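Local coordinates for protein malate dehydrogenase (Entamoeba histolytica, PDB 3I0P) that probably catalyses the NAD-dependent interconversion of malate and oxaloacetate, working as a dimer of the malate/L-lactate dehydrogenase family, at residues D306-L311 with I323-E328. Sequence-based numbering, arbitrary orientation.
Sequences DINRTL and IYTAGE. With NAD (nicotinamide-adenine-dinucleotide), chain B.
T325 packs against N308 where the loop 323-328 runs past helix 297-312, and its methyl CG2 lies 3.3 Å from N308 OD1. The threonine's OG1 sits between the backbone N and the carbonyl carbon (chi1 63°), which leaves CG2 anti to the carbonyl carbon and against N308. A branched residue suits the place, since its methyl can rest on the helix while its hydroxyl stays available for polar bonding. L311 adds a looser apolar neighbour, with CD1 4.4 Å from the same methyl.

The polar side of this closely packed patch is bridged by water. One molecule bonds T325 OG1 at 2.8 Å, donates to A326 O and accepts a weak bond from N308 ND2. The same amide nitrogen is hydrogen-bonded to E174, so asparagine serves both the loop and its surroundings. Toward the helix end the fit is sparser: I323 CD1 approaches L311 O at 3.7 Å, and Y248 and E252 of the second subunit pack on I323 and L311 respectively. The partly exposed face of the helix, with R309, lies away from the loop.

At the start of the next helix, E328 OE1 accepts from T325 N at 2.9 Å, nearly along its own C-O axis, and also pairs with R312. A type II turn from T325 to E328 places G327 at the N-cap of helix 328-340. Its positive phi of 91° suits glycine, and its N-H points almost straight at NAD O2B (2.7 Å, 167°). On the side of the loop turned from the helix, Y324 CB lies against the adenine. The buried helix face of N308 and L311 thus backs a turn that binds the adenosine ribose, part of the NAD pocket that the two subunits of this malate/L-lactate dehydrogenase build together.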
ATOM      1  N   ASP A 306     -16.402  12.679   5.654  1.00 23.42           N
ATOM      2  CA  ASP A 306     -15.959  14.033   5.348  1.00 23.86           C
ATOM      3  C   ASP A 306     -14.824  14.053   4.320  1.00 24.02           C
ATOM      4  O   ASP A 306     -14.816  14.914   3.428  1.00 24.15           O
ATOM      5  CB  ASP A 306     -15.516  14.769   6.616  1.00 24.39           C
ATOM      6  CG  ASP A 306     -16.679  15.300   7.433  1.00 25.17           C
ATOM      7  OD1 ASP A 306     -17.791  15.454   6.880  1.00 25.39           O
ATOM      8  OD2 ASP A 306     -16.469  15.573   8.637  1.00 25.91           O
ATOM      9  N   ILE A 307     -13.871  13.126   4.447  1.00 23.74           N
ATOM     10  CA  ILE A 307     -12.777  13.015   3.472  1.00 23.75           C
ATOM     11  C   ILE A 307     -13.346  12.684   2.084  1.00 24.30           C
ATOM     12  O   ILE A 307     -13.052  13.380   1.111  1.00 24.56           O
ATOM     13  CB  ILE A 307     -11.651  12.021   3.946  1.00 23.81           C
ATOM     14  CG1 ILE A 307     -10.730  12.702   4.970  1.00 22.87           C
ATOM     15  CG2 ILE A 307     -10.814  11.487   2.777  1.00 22.83           C
ATOM     16  CD1 ILE A 307     -10.093  11.750   5.973  1.00 21.56           C
ATOM     17  N   ASN A 308     -14.186  11.651   2.019  1.00 24.71           N
ATOM     18  CA  ASN A 308     -14.865  11.250   0.786  1.00 25.01           C
ATOM     19  C   ASN A 308     -15.693  12.369   0.165  1.00 25.66           C
ATOM     20  O   ASN A 308     -15.605  12.626  -1.049  1.00 25.90           O
ATOM     21  CB  ASN A 308     -15.752  10.025   1.034  1.00 24.92           C
ATOM     22  CG  ASN A 308     -14.953   8.738   1.187  1.00 24.44           C
ATOM     23  OD1 ASN A 308     -13.793   8.672   0.795  1.00 25.12           O
ATOM     24  ND2 ASN A 308     -15.575   7.711   1.744  1.00 22.24           N
ATOM     25  N   ARG A 309     -16.484  13.044   0.998  1.00 26.22           N
ATOM     26  CA  ARG A 309     -17.340  14.126   0.516  1.00 26.95           C
ATOM     27  C   ARG A 309     -16.538  15.296  -0.034  1.00 27.40           C
ATOM     28  O   ARG A 309     -16.898  15.863  -1.069  1.00 27.76           O
ATOM     29  CB  ARG A 309     -18.296  14.589   1.595  1.00 26.87           C
ATOM     30  CG  ARG A 309     -19.395  13.589   1.836  1.00 27.90           C
ATOM     31  CD  ARG A 309     -20.301  14.026   2.954  1.00 28.54           C
ATOM     32  NE  ARG A 309     -20.581  12.901   3.828  1.00 29.31           N
ATOM     33  CZ  ARG A 309     -20.097  12.779   5.057  1.00 30.37           C
ATOM     34  NH1 ARG A 309     -19.322  13.720   5.570  1.00 30.33           N
ATOM     35  NH2 ARG A 309     -20.399  11.718   5.780  1.00 31.15           N
ATOM     36  N   THR A 310     -15.444  15.633   0.651  1.00 27.85           N
ATOM     37  CA  THR A 310     -14.533  16.678   0.201  1.00 27.97           C
ATOM     38  C   THR A 310     -13.930  16.298  -1.135  1.00 28.44           C
ATOM     39  O   THR A 310     -13.891  17.114  -2.054  1.00 28.19           O
ATOM     40  CB  THR A 310     -13.416  16.929   1.229  1.00 27.77           C
ATOM     41  OG1 THR A 310     -14.006  17.302   2.471  1.00 27.05           O
ATOM     42  CG2 THR A 310     -12.473  18.043   0.767  1.00 27.05           C
ATOM     43  N   LEU A 311     -13.471  15.055  -1.230  1.00 29.54           N
ATOM     44  CA  LEU A 311     -12.832  14.553  -2.446  1.00 30.66           C
ATOM     45  C   LEU A 311     -13.766  14.663  -3.655  1.00 31.43           C
ATOM     46  O   LEU A 311     -13.381  15.220  -4.690  1.00 31.31           O
ATOM     47  CB  LEU A 311     -12.335  13.112  -2.253  1.00 30.60           C
ATOM     48  CG  LEU A 311     -11.067  12.879  -1.410  1.00 30.39           C
ATOM     49  CD1 LEU A 311     -10.859  11.386  -1.181  1.00 29.57           C
ATOM     50  CD2 LEU A 311      -9.820  13.506  -2.043  1.00 29.07           C
ATOM     51  N   ILE A 323     -16.303  12.155  -9.459  1.00 33.19           N
ATOM     52  CA  ILE A 323     -15.159  11.562  -8.798  1.00 31.33           C
ATOM     53  C   ILE A 323     -15.700  10.461  -7.880  1.00 30.37           C
ATOM     54  O   ILE A 323     -16.720  10.643  -7.221  1.00 29.84           O
ATOM     55  CB  ILE A 323     -14.360  12.643  -8.010  1.00 31.31           C
ATOM     56  CG1 ILE A 323     -13.727  13.641  -8.991  1.00 31.08           C
ATOM     57  CG2 ILE A 323     -13.303  12.013  -7.086  1.00 30.20           C
ATOM     58  CD1 ILE A 323     -13.217  14.938  -8.368  1.00 30.44           C
ATOM     59  N   TYR A 324     -15.031   9.312  -7.872  1.00 29.24           N
ATOM     60  CA  TYR A 324     -15.431   8.197  -7.013  1.00 28.23           C
ATOM     61  C   TYR A 324     -14.470   8.038  -5.828  1.00 27.58           C
ATOM     62  O   TYR A 324     -13.382   8.620  -5.797  1.00 27.28           O
ATOM     63  CB  TYR A 324     -15.490   6.888  -7.811  1.00 28.07           C
ATOM     64  CG  TYR A 324     -16.371   6.922  -9.042  1.00 28.57           C
ATOM     65  CD1 TYR A 324     -17.606   6.276  -9.058  1.00 28.75           C
ATOM     66  CD2 TYR A 324     -15.966   7.593 -10.201  1.00 29.38           C
ATOM     67  CE1 TYR A 324     -18.421   6.308 -10.188  1.00 28.94           C
ATOM     68  CE2 TYR A 324     -16.772   7.621 -11.339  1.00 29.16           C
ATOM     69  CZ  TYR A 324     -17.996   6.976 -11.323  1.00 29.30           C
ATOM     70  OH  TYR A 324     -18.795   7.005 -12.443  1.00 29.91           O
ATOM     71  N   THR A 325     -14.888   7.256  -4.843  1.00 26.69           N
ATOM     72  CA  THR A 325     -13.984   6.821  -3.795  1.00 26.12           C
ATOM     73  C   THR A 325     -14.002   5.282  -3.716  1.00 26.01           C
ATOM     74  O   THR A 325     -14.908   4.628  -4.252  1.00 25.87           O
ATOM     75  CB  THR A 325     -14.319   7.456  -2.426  1.00 25.89           C
ATOM     76  OG1 THR A 325     -15.618   7.039  -2.018  1.00 26.20           O
ATOM     77  CG2 THR A 325     -14.279   8.979  -2.495  1.00 25.39           C
ATOM     78  N   ALA A 326     -12.989   4.713  -3.062  1.00 25.55           N
ATOM     79  CA  ALA A 326     -12.846   3.269  -2.953  1.00 25.09           C
ATOM     80  C   ALA A 326     -14.157   2.616  -2.539  1.00 24.96           C
ATOM     81  O   ALA A 326     -14.725   2.948  -1.495  1.00 24.92           O
ATOM     82  CB  ALA A 326     -11.746   2.927  -1.969  1.00 24.83           C
ATOM     83  N   GLY A 327     -14.647   1.709  -3.376  1.00 24.86           N
ATOM     84  CA  GLY A 327     -15.829   0.922  -3.047  1.00 25.13           C
ATOM     85  C   GLY A 327     -17.169   1.496  -3.480  1.00 25.24           C
ATOM     86  O   GLY A 327     -18.204   0.873  -3.250  1.00 25.23           O
ATOM     87  N   GLU A 328     -17.148   2.675  -4.104  1.00 25.52           N
ATOM     88  CA  GLU A 328     -18.376   3.370  -4.535  1.00 25.68           C
ATOM     89  C   GLU A 328     -18.988   2.671  -5.743  1.00 25.55           C
ATOM     90  O   GLU A 328     -20.169   2.313  -5.722  1.00 25.42           O
ATOM     91  CB  GLU A 328     -18.087   4.849  -4.849  1.00 25.63           C
ATOM     92  CG  GLU A 328     -19.306   5.718  -5.093  1.00 26.37           C
ATOM     93  CD  GLU A 328     -18.971   7.213  -5.138  1.00 28.96           C
ATOM     94  OE1 GLU A 328     -17.756   7.542  -5.158  1.00 28.32           O
ATOM     95  OE2 GLU A 328     -19.915   8.060  -5.141  1.00 28.26           O
TER
HETATM   96  PA  NAD B 401      -9.485  -2.435 -10.366  1.00 21.42           P
HETATM   97  O1A NAD B 401     -10.831  -2.855 -10.903  1.00 22.92           O
HETATM   98  O2A NAD B 401      -8.497  -1.831 -11.312  1.00 22.83           O
HETATM   99  O5B NAD B 401      -9.782  -1.405  -9.168  1.00 23.53           O
HETATM  100  C5B NAD B 401     -10.725  -1.752  -8.139  1.00 23.70           C
HETATM  101  C4B NAD B 401     -10.626  -0.830  -6.916  1.00 24.76           C
HETATM  102  O4B NAD B 401     -10.388   0.533  -7.291  1.00 26.17           O
HETATM  103  C3B NAD B 401     -11.909  -0.797  -6.111  1.00 24.91           C
HETATM  104  O3B NAD B 401     -11.573  -0.566  -4.733  1.00 24.87           O
HETATM  105  C2B NAD B 401     -12.657   0.393  -6.672  1.00 25.60           C
HETATM  106  O2B NAD B 401     -13.563   0.944  -5.717  1.00 26.47           O
HETATM  107  C1B NAD B 401     -11.521   1.352  -6.963  1.00 26.99           C
HETATM  108  N9A NAD B 401     -11.783   2.322  -8.066  1.00 28.08           N
HETATM  109  C8A NAD B 401     -12.010   2.039  -9.357  1.00 27.82           C
HETATM  110  N7A NAD B 401     -12.165   3.202 -10.027  1.00 28.28           N
HETATM  111  C5A NAD B 401     -12.023   4.218  -9.145  1.00 28.79           C
HETATM  112  C6A NAD B 401     -12.074   5.613  -9.236  1.00 29.03           C
HETATM  113  N6A NAD B 401     -12.318   6.230 -10.418  1.00 29.09           N
HETATM  114  N1A NAD B 401     -11.889   6.366  -8.125  1.00 28.84           N
HETATM  115  C2A NAD B 401     -11.653   5.788  -6.939  1.00 28.63           C
HETATM  116  N3A NAD B 401     -11.593   4.455  -6.825  1.00 29.25           N
HETATM  117  C4A NAD B 401     -11.778   3.651  -7.910  1.00 28.66           C
HETATM  118  O3  NAD B 401      -8.782  -3.651  -9.546  1.00 23.10           O
HETATM  119  PN  NAD B 401      -8.165  -5.044 -10.120  1.00 21.48           P
HETATM  120  O1N NAD B 401      -6.678  -5.012  -9.861  1.00 22.40           O
HETATM  121  O2N NAD B 401      -8.696  -5.326 -11.505  1.00 22.63           O
HETATM  122  O5D NAD B 401      -8.795  -6.156  -9.155  1.00 21.69           O
HETATM  123  C5D NAD B 401     -10.126  -6.640  -9.356  1.00 21.66           C
HETATM  124  C4D NAD B 401     -10.419  -7.800  -8.406  1.00 20.44           C
HETATM  125  O4D NAD B 401      -9.559  -8.907  -8.687  1.00 21.02           O
HETATM  126  C3D NAD B 401     -10.179  -7.428  -6.949  1.00 19.71           C
HETATM  127  O3D NAD B 401     -11.384  -7.701  -6.221  1.00 18.42           O
HETATM  128  C2D NAD B 401      -9.000  -8.290  -6.497  1.00 18.98           C
HETATM  129  O2D NAD B 401      -9.060  -8.767  -5.141  1.00 18.97           O
HETATM  130  C1D NAD B 401      -9.095  -9.460  -7.451  1.00 19.70           C
HETATM  131  N1N NAD B 401      -7.820 -10.162  -7.586  1.00 20.08           N
HETATM  132  C2N NAD B 401      -7.662 -11.330  -6.925  1.00 19.86           C
HETATM  133  C3N NAD B 401      -6.460 -12.038  -7.025  1.00 20.20           C
HETATM  134  C7N NAD B 401      -6.264 -13.337  -6.296  1.00 20.23           C
HETATM  135  O7N NAD B 401      -5.197 -13.927  -6.415  1.00 20.91           O
HETATM  136  N7N NAD B 401      -7.249 -13.818  -5.542  1.00 18.39           N
HETATM  137  C4N NAD B 401      -5.430 -11.521  -7.817  1.00 20.56           C
HETATM  138  C5N NAD B 401      -5.618 -10.305  -8.482  1.00 20.81           C
HETATM  139  C6N NAD B 401      -6.837  -9.641  -8.350  1.00 19.98           C
HETATM  140  O   HOH W   1     -15.468   5.269   0.186  1.00 14.10           O